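Local coordinates for conserved hypothetical protein NMB0706 (Neisseria meningitidis, PDB 1RV9) that is of unknown function but belongs to the YfiH-like multicopper polyphenol oxidoreductase (laccase) family, and is probably an enzyme, at residues K15-A20 with K29-T34; Q69-P74 with A249-L254; A127-A132 with M153-V158. One frame throughout, in Å; residues are numbered along the deposited sequence.

Interaction 1 (K15-A20 with K29-T34)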
ATOM      1  N   LYS A  15       0.395  -2.977 -20.949  1.00 29.89           N
ATOM      2  CA  LYS A  15       1.427  -3.353 -19.940  1.00 29.29           C
ATOM      3  C   LYS A  15       0.782  -3.862 -18.652  1.00 28.06           C
ATOM      4  O   LYS A  15      -0.240  -3.339 -18.203  1.00 29.04           O
ATOM      5  CB  LYS A  15       2.320  -2.151 -19.629  1.00 29.46           C
ATOM      6  CG  LYS A  15       3.413  -2.434 -18.609  1.00 29.97           C
ATOM      7  CD  LYS A  15       4.281  -1.206 -18.375  1.00 30.64           C
ATOM      8  CE  LYS A  15       5.010  -0.787 -19.643  1.00 30.30           C
ATOM      9  NZ  LYS A  15       5.782   0.472 -19.447  1.00 31.87           N
ATOM     10  N   ASN A  16       1.394  -4.885 -18.065  1.00 26.38           N
ATOM     11  CA  ASN A  16       0.899  -5.492 -16.834  1.00 23.54           C
ATOM     12  C   ASN A  16       1.426  -4.773 -15.604  1.00 21.75           C
ATOM     13  O   ASN A  16       1.040  -5.086 -14.480  1.00 20.53           O
ATOM     14  CB  ASN A  16       1.326  -6.956 -16.779  1.00 24.45           C
ATOM     15  CG  ASN A  16       0.734  -7.775 -17.903  1.00 23.31           C
ATOM     16  OD1 ASN A  16       1.299  -8.788 -18.309  1.00 25.92           O
ATOM     17  ND2 ASN A  16      -0.416  -7.345 -18.405  1.00 23.82           N
ATOM     18  N   PHE A  17       2.314  -3.811 -15.820  1.00 20.13           N
ATOM     19  CA  PHE A  17       2.898  -3.065 -14.718  1.00 19.58           C
ATOM     20  C   PHE A  17       2.633  -1.579 -14.852  1.00 18.79           C
ATOM     21  O   PHE A  17       2.650  -1.024 -15.951  1.00 19.01           O
ATOM     22  CB  PHE A  17       4.406  -3.318 -14.659  1.00 19.95           C
ATOM     23  CG  PHE A  17       4.763  -4.755 -14.441  1.00 21.51           C
ATOM     24  CD1 PHE A  17       4.530  -5.361 -13.212  1.00 22.18           C
ATOM     25  CD2 PHE A  17       5.300  -5.514 -15.474  1.00 22.82           C
ATOM     26  CE1 PHE A  17       4.826  -6.704 -13.013  1.00 22.83           C
ATOM     27  CE2 PHE A  17       5.599  -6.860 -15.285  1.00 23.92           C
ATOM     28  CZ  PHE A  17       5.361  -7.455 -14.052  1.00 23.32           C
ATOM     29  N   LEU A  18       2.378  -0.939 -13.720  1.00 16.42           N
ATOM     30  CA  LEU A  18       2.120   0.488 -13.698  1.00 14.50           C
ATOM     31  C   LEU A  18       3.191   1.128 -12.833  1.00 13.81           C
ATOM     32  O   LEU A  18       3.944   0.433 -12.151  1.00 12.35           O
ATOM     33  CB  LEU A  18       0.746   0.765 -13.093  1.00 16.14           C
ATOM     34  CG  LEU A  18      -0.437  -0.006 -13.679  1.00 17.04           C
ATOM     35  CD1 LEU A  18      -1.692   0.316 -12.887  1.00 17.79           C
ATOM     36  CD2 LEU A  18      -0.610   0.356 -15.145  1.00 17.54           C
ATOM     37  N   THR A  19       3.265   2.452 -12.880  1.00 14.03           N
ATOM     38  CA  THR A  19       4.220   3.196 -12.072  1.00 14.62           C
ATOM     39  C   THR A  19       3.467   4.378 -11.496  1.00 15.43           C
ATOM     40  O   THR A  19       2.449   4.806 -12.047  1.00 16.35           O
ATOM     41  CB  THR A  19       5.422   3.710 -12.894  1.00 14.77           C
ATOM     42  OG1 THR A  19       4.963   4.596 -13.922  1.00 16.62           O
ATOM     43  CG2 THR A  19       6.173   2.547 -13.521  1.00 16.05           C
ATOM     44  N   ALA A  20       3.958   4.901 -10.382  1.00 14.30           N
ATOM     45  CA  ALA A  20       3.308   6.025  -9.731  1.00 14.41           C
ATOM     46  C   ALA A  20       3.414   7.308 -10.537  1.00 15.96           C
ATOM     47  O   ALA A  20       4.478   7.644 -11.055  1.00 15.38           O
ATOM     48  CB  ALA A  20       3.907   6.238  -8.349  1.00 14.66           C
ATOM     49  N   LYS A  29      12.257   4.992  -8.043  1.00  8.43           N
ATOM     50  CA  LYS A  29      11.507   4.124  -8.930  1.00  8.25           C
ATOM     51  C   LYS A  29      10.353   3.461  -8.202  1.00  7.22           C
ATOM     52  O   LYS A  29      10.449   3.163  -7.010  1.00  7.12           O
ATOM     53  CB  LYS A  29      12.426   3.042  -9.496  1.00 10.38           C
ATOM     54  CG  LYS A  29      13.663   3.576 -10.197  1.00 13.70           C
ATOM     55  CD  LYS A  29      13.284   4.431 -11.385  1.00 15.11           C
ATOM     56  CE  LYS A  29      14.519   4.880 -12.144  1.00 17.85           C
ATOM     57  NZ  LYS A  29      14.148   5.682 -13.338  1.00 20.70           N
ATOM     58  N   THR A  30       9.265   3.228  -8.927  1.00  8.34           N
ATOM     59  CA  THR A  30       8.105   2.570  -8.352  1.00  8.00           C
ATOM     60  C   THR A  30       7.552   1.520  -9.304  1.00  9.12           C
ATOM     61  O   THR A  30       7.751   1.583 -10.519  1.00  9.24           O
ATOM     62  CB  THR A  30       6.955   3.562  -8.033  1.00  9.44           C
ATOM     63  OG1 THR A  30       6.529   4.216  -9.236  1.00  9.52           O
ATOM     64  CG2 THR A  30       7.400   4.594  -7.018  1.00  8.63           C
ATOM     65  N   LEU A  31       6.865   0.545  -8.733  1.00  7.56           N
ATOM     66  CA  LEU A  31       6.241  -0.496  -9.526  1.00  7.84           C
ATOM     67  C   LEU A  31       4.931  -0.815  -8.833  1.00  8.38           C
ATOM     68  O   LEU A  31       4.919  -1.275  -7.689  1.00  8.63           O
ATOM     69  CB  LEU A  31       7.118  -1.750  -9.595  1.00  9.21           C
ATOM     70  CG  LEU A  31       6.607  -2.826 -10.562  1.00 10.84           C
ATOM     71  CD1 LEU A  31       6.770  -2.330 -11.990  1.00 13.63           C
ATOM     72  CD2 LEU A  31       7.378  -4.123 -10.367  1.00 12.17           C
ATOM     73  N   ILE A  32       3.832  -0.527  -9.518  1.00  7.31           N
ATOM     74  CA  ILE A  32       2.498  -0.796  -9.005  1.00  9.17           C
ATOM     75  C   ILE A  32       2.025  -1.968  -9.848  1.00  9.32           C
ATOM     76  O   ILE A  32       1.619  -1.784 -10.992  1.00 10.20           O
ATOM     77  CB  ILE A  32       1.563   0.412  -9.225  1.00  9.98           C
ATOM     78  CG1 ILE A  32       2.149   1.653  -8.540  1.00 13.07           C
ATOM     79  CG2 ILE A  32       0.164   0.101  -8.701  1.00 10.96           C
ATOM     80  CD1 ILE A  32       2.348   1.507  -7.042  1.00 14.28           C
ATOM     81  N   THR A  33       2.094  -3.176  -9.301  1.00  9.62           N
ATOM     82  CA  THR A  33       1.693  -4.341 -10.076  1.00  9.72           C
ATOM     83  C   THR A  33       0.186  -4.477 -10.210  1.00 10.92           C
ATOM     84  O   THR A  33      -0.582  -3.936  -9.410  1.00 11.00           O
ATOM     85  CB  THR A  33       2.264  -5.653  -9.478  1.00 10.37           C
ATOM     86  OG1 THR A  33       1.548  -5.999  -8.287  1.00 10.44           O
ATOM     87  CG2 THR A  33       3.740  -5.482  -9.139  1.00 10.58           C
ATOM     88  N   THR A  34      -0.230  -5.179 -11.257  1.00 10.76           N
ATOM     89  CA  THR A  34      -1.640  -5.433 -11.498  1.00 11.54           C
ATOM     90  C   THR A  34      -1.785  -6.938 -11.338  1.00 11.06           C
ATOM     91  O   THR A  34      -0.802  -7.633 -11.076  1.00 11.81           O
ATOM     92  CB  THR A  34      -2.074  -5.027 -12.923  1.00 11.17           C
ATOM     93  OG1 THR A  34      -1.421  -5.868 -13.883  1.00 12.62           O
ATOM     94  CG2 THR A  34      -1.713  -3.572 -13.198  1.00 12.64           C
TER
HETATM   95  O   HOH W   1       1.588  -6.840 -12.773  1.00 20.17           O
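L18 and I32 form the antiparallel hydrogen-bonded pair between short strand 17-18 and strand 28-33, gripping each other in both directions. L18 N donates to I32 O over 3.0 Å, and I32 N returns a straighter bond (171°) to L18 O at 2.8 Å. F17 and T33 are the adjacent non-hydrogen-bonded pair.

Two threonine hydroxyls extend the pairing past the two bridges. Beyond L18–I32, OG1 of T30 sits between its own N and carbonyl carbon (chi1 60°), where it takes the N-H of A20 at 2.9 Å in a nearly straight bond (166°); a side-chain oxygen thus serves as acceptor next to where the regular bridges stop. At the other end OG1 of T34 donates to N16 O at 2.7 Å, tilted from the carbonyl plane, and accepts from N36 N as in an ST turn. T34 N makes a weak bond to N16 O and also donates to a water.

Apolar contacts fall on the two faces. On one, CB of F17 meets L31 CD1 at 3.7 Å, while CG2 of T33 lies at the edge of the phenyl ring, 4.2 Å from F17 CD1. On the other, L18 CB packs 4.0 Å from I32 CB, and L18 CG meets T34 CG2 at 3.8 Å, these two side chains running about perpendicular. L31 continues onto V67 and V71 of helix 57-71, whereas T30 and I32 touch L122 of the second sheet.

The arrangement is a beta hairpin with a long connection, whose first strand forms one outer edge of a mixed sheet in the alpha-beta-beta-alpha fold.

Interaction 2 (Q69-P74 with A249-L254)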
ATOM      1  N   GLN A  69      12.539  -9.658 -11.480  1.00 16.56           N
ATOM      2  CA  GLN A  69      13.159  -9.416 -12.781  1.00 18.26           C
ATOM      3  C   GLN A  69      12.903  -7.979 -13.211  1.00 17.85           C
ATOM      4  O   GLN A  69      13.771  -7.330 -13.797  1.00 18.81           O
ATOM      5  CB  GLN A  69      12.585 -10.365 -13.836  1.00 20.24           C
ATOM      6  CG  GLN A  69      12.977 -11.817 -13.648  1.00 25.48           C
ATOM      7  CD  GLN A  69      14.476 -12.024 -13.719  1.00 27.92           C
ATOM      8  OE1 GLN A  69      15.113 -11.698 -14.724  1.00 29.73           O
ATOM      9  NE2 GLN A  69      15.051 -12.567 -12.651  1.00 29.89           N
ATOM     10  N   GLN A  70      11.702  -7.491 -12.923  1.00 15.94           N
ATOM     11  CA  GLN A  70      11.323  -6.129 -13.270  1.00 16.83           C
ATOM     12  C   GLN A  70      12.038  -5.108 -12.394  1.00 15.45           C
ATOM     13  O   GLN A  70      12.496  -4.074 -12.875  1.00 18.01           O
ATOM     14  CB  GLN A  70       9.811  -5.943 -13.122  1.00 18.79           C
ATOM     15  CG  GLN A  70       8.976  -6.592 -14.214  1.00 23.86           C
ATOM     16  CD  GLN A  70       9.238  -5.981 -15.577  1.00 23.74           C
ATOM     17  OE1 GLN A  70       9.224  -4.761 -15.733  1.00 25.61           O
ATOM     18  NE2 GLN A  70       9.470  -6.828 -16.573  1.00 26.78           N
ATOM     19  N   VAL A  71      12.138  -5.411 -11.106  1.00 13.13           N
ATOM     20  CA  VAL A  71      12.772  -4.509 -10.150  1.00 11.47           C
ATOM     21  C   VAL A  71      14.292  -4.466 -10.245  1.00 12.08           C
ATOM     22  O   VAL A  71      14.887  -3.388 -10.287  1.00 12.68           O
ATOM     23  CB  VAL A  71      12.375  -4.883  -8.710  1.00 10.24           C
ATOM     24  CG1 VAL A  71      13.018  -3.919  -7.719  1.00 10.58           C
ATOM     25  CG2 VAL A  71      10.858  -4.855  -8.576  1.00 11.68           C
ATOM     26  N   GLY A  72      14.923  -5.638 -10.272  1.00 11.44           N
ATOM     27  CA  GLY A  72      16.372  -5.685 -10.358  1.00 11.65           C
ATOM     28  C   GLY A  72      17.039  -5.638  -8.997  1.00 11.61           C
ATOM     29  O   GLY A  72      18.255  -5.482  -8.896  1.00 12.51           O
ATOM     30  N   LEU A  73      16.231  -5.760  -7.946  1.00 10.30           N
ATOM     31  CA  LEU A  73      16.714  -5.743  -6.565  1.00  8.82           C
ATOM     32  C   LEU A  73      15.873  -6.694  -5.731  1.00  9.59           C
ATOM     33  O   LEU A  73      14.749  -7.029  -6.106  1.00 10.66           O
ATOM     34  CB  LEU A  73      16.556  -4.348  -5.941  1.00 10.71           C
ATOM     35  CG  LEU A  73      17.401  -3.153  -6.372  1.00 10.86           C
ATOM     36  CD1 LEU A  73      16.839  -1.891  -5.717  1.00  9.84           C
ATOM     37  CD2 LEU A  73      18.849  -3.369  -5.962  1.00  8.83           C
ATOM     38  N   PRO A  74      16.412  -7.160  -4.592  1.00  8.94           N
ATOM     39  CA  PRO A  74      15.598  -8.057  -3.770  1.00  9.34           C
ATOM     40  C   PRO A  74      14.434  -7.220  -3.227  1.00  9.62           C
ATOM     41  O   PRO A  74      14.587  -6.018  -2.990  1.00  8.48           O
ATOM     42  CB  PRO A  74      16.569  -8.512  -2.677  1.00 10.23           C
ATOM     43  CG  PRO A  74      17.561  -7.380  -2.596  1.00 10.89           C
ATOM     44  CD  PRO A  74      17.773  -7.023  -4.042  1.00 10.18           C
ATOM     45  N   ALA A 249       1.084  -5.711  -5.552  1.00  6.96           N
ATOM     46  CA  ALA A 249       1.965  -5.006  -4.632  1.00  6.79           C
ATOM     47  C   ALA A 249       2.367  -3.647  -5.146  1.00  7.13           C
ATOM     48  O   ALA A 249       2.313  -3.380  -6.343  1.00  7.59           O
ATOM     49  CB  ALA A 249       3.204  -5.833  -4.371  1.00  8.17           C
ATOM     50  N   SER A 250       2.747  -2.784  -4.214  1.00  5.91           N
ATOM     51  CA  SER A 250       3.219  -1.453  -4.552  1.00  5.91           C
ATOM     52  C   SER A 250       4.640  -1.427  -4.025  1.00  4.51           C
ATOM     53  O   SER A 250       4.875  -1.614  -2.821  1.00  5.72           O
ATOM     54  CB  SER A 250       2.352  -0.388  -3.884  1.00  6.75           C
ATOM     55  OG  SER A 250       1.041  -0.435  -4.421  1.00  7.93           O
ATOM     56  N   LEU A 251       5.582  -1.226  -4.941  1.00  4.70           N
ATOM     57  CA  LEU A 251       7.001  -1.223  -4.615  1.00  4.67           C
ATOM     58  C   LEU A 251       7.660   0.104  -4.922  1.00  5.07           C
ATOM     59  O   LEU A 251       7.245   0.826  -5.828  1.00  5.47           O
ATOM     60  CB  LEU A 251       7.730  -2.320  -5.404  1.00  6.91           C
ATOM     61  CG  LEU A 251       7.260  -3.768  -5.269  1.00  9.32           C
ATOM     62  CD1 LEU A 251       5.994  -3.982  -6.086  1.00 11.96           C
ATOM     63  CD2 LEU A 251       8.365  -4.693  -5.767  1.00 11.07           C
ATOM     64  N   ILE A 252       8.704   0.407  -4.163  1.00  4.81           N
ATOM     65  CA  ILE A 252       9.453   1.635  -4.363  1.00  5.55           C
ATOM     66  C   ILE A 252      10.906   1.393  -3.983  1.00  5.92           C
ATOM     67  O   ILE A 252      11.206   0.654  -3.044  1.00  5.95           O
ATOM     68  CB  ILE A 252       8.852   2.802  -3.529  1.00  5.73           C
ATOM     69  CG1 ILE A 252       9.565   4.110  -3.872  1.00  6.19           C
ATOM     70  CG2 ILE A 252       8.961   2.503  -2.035  1.00  6.20           C
ATOM     71  CD1 ILE A 252       8.854   5.333  -3.326  1.00  6.25           C
ATOM     72  N   TRP A 253      11.815   1.990  -4.742  1.00  6.31           N
ATOM     73  CA  TRP A 253      13.226   1.836  -4.448  1.00  6.21           C
ATOM     74  C   TRP A 253      14.033   2.984  -5.010  1.00  6.68           C
ATOM     75  O   TRP A 253      13.545   3.757  -5.837  1.00  6.80           O
ATOM     76  CB  TRP A 253      13.751   0.501  -5.002  1.00  6.97           C
ATOM     77  CG  TRP A 253      13.727   0.355  -6.509  1.00  6.98           C
ATOM     78  CD1 TRP A 253      14.770   0.547  -7.373  1.00  6.97           C
ATOM     79  CD2 TRP A 253      12.616  -0.067  -7.309  1.00  5.99           C
ATOM     80  NE1 TRP A 253      14.377   0.263  -8.662  1.00  6.89           N
ATOM     81  CE2 TRP A 253      13.059  -0.112  -8.651  1.00  6.31           C
ATOM     82  CE3 TRP A 253      11.288  -0.407  -7.023  1.00  7.22           C
ATOM     83  CZ2 TRP A 253      12.220  -0.495  -9.704  1.00  7.62           C
ATOM     84  CZ3 TRP A 253      10.451  -0.786  -8.071  1.00  6.70           C
ATOM     85  CH2 TRP A 253      10.922  -0.823  -9.397  1.00  8.37           C
ATOM     86  N   LEU A 254      15.256   3.107  -4.511  1.00  7.46           N
ATOM     87  CA  LEU A 254      16.181   4.131  -4.967  1.00  8.55           C
ATOM     88  C   LEU A 254      17.087   3.466  -5.991  1.00 11.98           C
ATOM     89  O   LEU A 254      17.565   2.349  -5.783  1.00 11.09           O
ATOM     90  CB  LEU A 254      17.022   4.653  -3.801  1.00  9.22           C
ATOM     91  CG  LEU A 254      16.278   5.478  -2.756  1.00 10.36           C
ATOM     92  CD1 LEU A 254      17.131   5.599  -1.500  1.00 10.68           C
ATOM     93  CD2 LEU A 254      15.948   6.857  -3.335  1.00  9.51           C
TER
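V71 turns CG1 away from its own N (chi1 -179°), while W253 sets its indole between its backbone N and carbonyl carbon (chi1 65°); together these torsions bring the methyl squarely onto the ring. CG1 of V71 stands 3.8 Å from the centroid of the six-membered ring of W253, only 5° off the normal, a CH-pi contact over one face. The second methyl reaches along the strand, with V71 CG2 3.8 Å from L251 CD2. Since L251 and W253 are two residues apart, both project from the same face of strand 248-254, and the two methyls of one valine span them.

L73 adds a third contact at the five-membered end of the indole: its CD1 comes obliquely to W253 CD1 at 3.6 Å. Between the two hydrophobic residues, G72 leaves the helix with positive phi, redirecting the chain so that L73 faces the sheet again. No hydrogen bond crosses; side-chain packing carries the contact. A110 of the neighbouring strand 110-115 touches both V71 and W253.

The C-terminal end of helix 57-71 and the loop after it pack on the outer face of the five-stranded sheet, one alpha-beta half of the alpha-beta-beta-alpha sandwich.

Interaction 3 (A127-A132 with M153-V158); sequences AGTAVA and MKVPPV
M153, at the C-terminal end of helix 145-153, lies across A130, just before strand 131-136, and A132 within it, in a beta-alpha-beta crossover that runs from this strand through two helices to the parallel strand 160-164. Its chain extends through CG and then bends at the sulfur (chi3 76°), so that sulfur and methyl meet different residues. SD sits 3.8 Å from CB of A132. The terminal methyl turns back along the strand, placing M153 CE 4.1 Å from A130 CB and 3.7 Å from A130 O. The small alanine side chains let the thioether lie close to the backbone.

In the sheet, strand 119-125 runs between the two parallel strands of the crossover, and F123 on it also touches M153, as do V103 and M160. The helix end therefore covers several neighbouring strands at once.

After the positive phi of K154, V155 turns back toward the sheet. Its CG1 reaches CB of A130 at 4.3 Å and OG1 of T129 at 4.1 Å, the threonine and valine side chains lying alongside, pointing opposite ways. The turn that carries these two partners is held by D125, whose OD1 accepts from the backbone N of both T129 and A130. V131 points to the other face of its sheet, against I252 and L254.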
ATOM      1  N   ALA A 127      14.480  15.195  -2.906  1.00 11.41           N
ATOM      2  CA  ALA A 127      15.877  15.002  -3.296  1.00 11.69           C
ATOM      3  C   ALA A 127      16.246  13.557  -3.612  1.00 11.20           C
ATOM      4  O   ALA A 127      17.332  13.288  -4.121  1.00 11.31           O
ATOM      5  CB  ALA A 127      16.795  15.545  -2.207  1.00 14.25           C
ATOM      6  N   GLY A 128      15.348  12.627  -3.299  1.00 10.66           N
ATOM      7  CA  GLY A 128      15.615  11.228  -3.577  1.00 10.93           C
ATOM      8  C   GLY A 128      16.685  10.601  -2.704  1.00 11.30           C
ATOM      9  O   GLY A 128      17.662  10.044  -3.213  1.00 12.02           O
ATOM     10  N   THR A 129      16.510  10.682  -1.389  1.00 10.67           N
ATOM     11  CA  THR A 129      17.480  10.092  -0.470  1.00 11.48           C
ATOM     12  C   THR A 129      16.835   9.029   0.417  1.00 10.74           C
ATOM     13  O   THR A 129      17.527   8.285   1.106  1.00 10.86           O
ATOM     14  CB  THR A 129      18.116  11.150   0.451  1.00 12.27           C
ATOM     15  OG1 THR A 129      17.154  11.585   1.419  1.00 12.24           O
ATOM     16  CG2 THR A 129      18.597  12.350  -0.363  1.00 12.98           C
ATOM     17  N   ALA A 130      15.510   8.956   0.398  1.00 10.04           N
ATOM     18  CA  ALA A 130      14.806   7.975   1.216  1.00  9.90           C
ATOM     19  C   ALA A 130      13.451   7.619   0.622  1.00  9.42           C
ATOM     20  O   ALA A 130      12.786   8.463   0.024  1.00  9.63           O
ATOM     21  CB  ALA A 130      14.625   8.513   2.634  1.00 11.17           C
ATOM     22  N   VAL A 131      13.061   6.358   0.782  1.00  8.16           N
ATOM     23  CA  VAL A 131      11.774   5.872   0.292  1.00  6.93           C
ATOM     24  C   VAL A 131      11.137   4.980   1.351  1.00  6.54           C
ATOM     25  O   VAL A 131      11.789   4.589   2.324  1.00  6.24           O
ATOM     26  CB  VAL A 131      11.919   5.048  -1.016  1.00  7.22           C
ATOM     27  CG1 VAL A 131      12.484   5.920  -2.119  1.00  8.38           C
ATOM     28  CG2 VAL A 131      12.808   3.835  -0.777  1.00  7.30           C
ATOM     29  N   ALA A 132       9.857   4.678   1.169  1.00  6.59           N
ATOM     30  CA  ALA A 132       9.137   3.820   2.102  1.00  6.42           C
ATOM     31  C   ALA A 132       7.822   3.354   1.502  1.00  6.57           C
ATOM     32  O   ALA A 132       7.281   3.984   0.597  1.00  5.79           O
ATOM     33  CB  ALA A 132       8.868   4.566   3.412  1.00  7.48           C
ATOM     34  N   MET A 153      11.494   7.651   8.390  1.00 11.87           N
ATOM     35  CA  MET A 153      12.235   8.128   7.226  1.00 12.40           C
ATOM     36  C   MET A 153      13.273   9.188   7.569  1.00 14.58           C
ATOM     37  O   MET A 153      14.262   9.356   6.854  1.00 13.98           O
ATOM     38  CB  MET A 153      11.268   8.676   6.180  1.00 12.29           C
ATOM     39  CG  MET A 153      10.406   7.603   5.544  1.00 11.32           C
ATOM     40  SD  MET A 153       9.337   8.265   4.267  1.00 11.83           S
ATOM     41  CE  MET A 153      10.520   8.494   2.938  1.00 12.24           C
ATOM     42  N   LYS A 154      13.033   9.905   8.658  1.00 16.68           N
ATOM     43  CA  LYS A 154      13.947  10.943   9.120  1.00 17.65           C
ATOM     44  C   LYS A 154      14.256  12.046   8.116  1.00 18.59           C
ATOM     45  O   LYS A 154      15.389  12.523   8.033  1.00 20.40           O
ATOM     46  CB  LYS A 154      15.257  10.318   9.590  1.00 17.78           C
ATOM     47  CG  LYS A 154      15.105   9.382  10.767  1.00 21.14           C
ATOM     48  CD  LYS A 154      16.468   8.998  11.311  1.00 24.64           C
ATOM     49  CE  LYS A 154      16.357   8.006  12.453  1.00 26.55           C
ATOM     50  NZ  LYS A 154      15.876   6.678  11.987  1.00 29.41           N
ATOM     51  N   VAL A 155      13.253  12.439   7.345  1.00 18.26           N
ATOM     52  CA  VAL A 155      13.416  13.524   6.392  1.00 18.71           C
ATOM     53  C   VAL A 155      12.287  14.501   6.687  1.00 17.83           C
ATOM     54  O   VAL A 155      11.235  14.109   7.191  1.00 17.66           O
ATOM     55  CB  VAL A 155      13.337  13.032   4.924  1.00 20.27           C
ATOM     56  CG1 VAL A 155      14.646  12.359   4.534  1.00 20.64           C
ATOM     57  CG2 VAL A 155      12.186  12.064   4.756  1.00 20.47           C
ATOM     58  N   PRO A 156      12.495  15.792   6.398  1.00 16.62           N
ATOM     59  CA  PRO A 156      11.464  16.805   6.652  1.00 16.35           C
ATOM     60  C   PRO A 156      10.144  16.472   5.965  1.00 16.44           C
ATOM     61  O   PRO A 156      10.108  16.259   4.758  1.00 16.59           O
ATOM     62  CB  PRO A 156      12.088  18.079   6.092  1.00 16.82           C
ATOM     63  CG  PRO A 156      13.555  17.845   6.288  1.00 17.01           C
ATOM     64  CD  PRO A 156      13.710  16.412   5.843  1.00 16.26           C
ATOM     65  N   PRO A 157       9.040  16.435   6.725  1.00 16.00           N
ATOM     66  CA  PRO A 157       7.749  16.121   6.110  1.00 15.32           C
ATOM     67  C   PRO A 157       7.419  16.990   4.897  1.00 15.18           C
ATOM     68  O   PRO A 157       6.836  16.512   3.928  1.00 14.39           O
ATOM     69  CB  PRO A 157       6.764  16.328   7.257  1.00 16.81           C
ATOM     70  CG  PRO A 157       7.566  15.893   8.446  1.00 16.67           C
ATOM     71  CD  PRO A 157       8.910  16.548   8.189  1.00 16.75           C
ATOM     72  N   VAL A 158       7.799  18.264   4.941  1.00 15.14           N
ATOM     73  CA  VAL A 158       7.504  19.165   3.836  1.00 15.27           C
ATOM     74  C   VAL A 158       8.232  18.742   2.559  1.00 15.81           C
ATOM     75  O   VAL A 158       7.796  19.061   1.450  1.00 16.30           O
ATOM     76  CB  VAL A 158       7.874  20.632   4.194  1.00 16.36           C
ATOM     77  CG1 VAL A 158       9.372  20.844   4.089  1.00 17.20           C
ATOM     78  CG2 VAL A 158       7.120  21.589   3.295  1.00 17.32           C
TER

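Overall arrangement
Interactions 1 and 2 lie in the same sheet, their centres about 10 Å apart, with strands 28-33 and 248-254 adjacent: T33 OG1 is 2.8 Å from A249 N and L31 O is 2.8 Å from L251 N, both hydrogen bonds. Interaction 3 belongs to the second sheet, about 18 Å from interaction 2 centre to centre. The sheets meet where I252 CG2 comes within 3.5 Å of A132 O, and L254 CD2 lies 3.6 Å from G128 O. Interactions 1 and 3 do not touch, their nearest atoms being about 6 Å apart. Strand 131-136 also carries H135, which with C118 and D100 is arranged like a Cys-His-Asp triad, a possible but unproven active site.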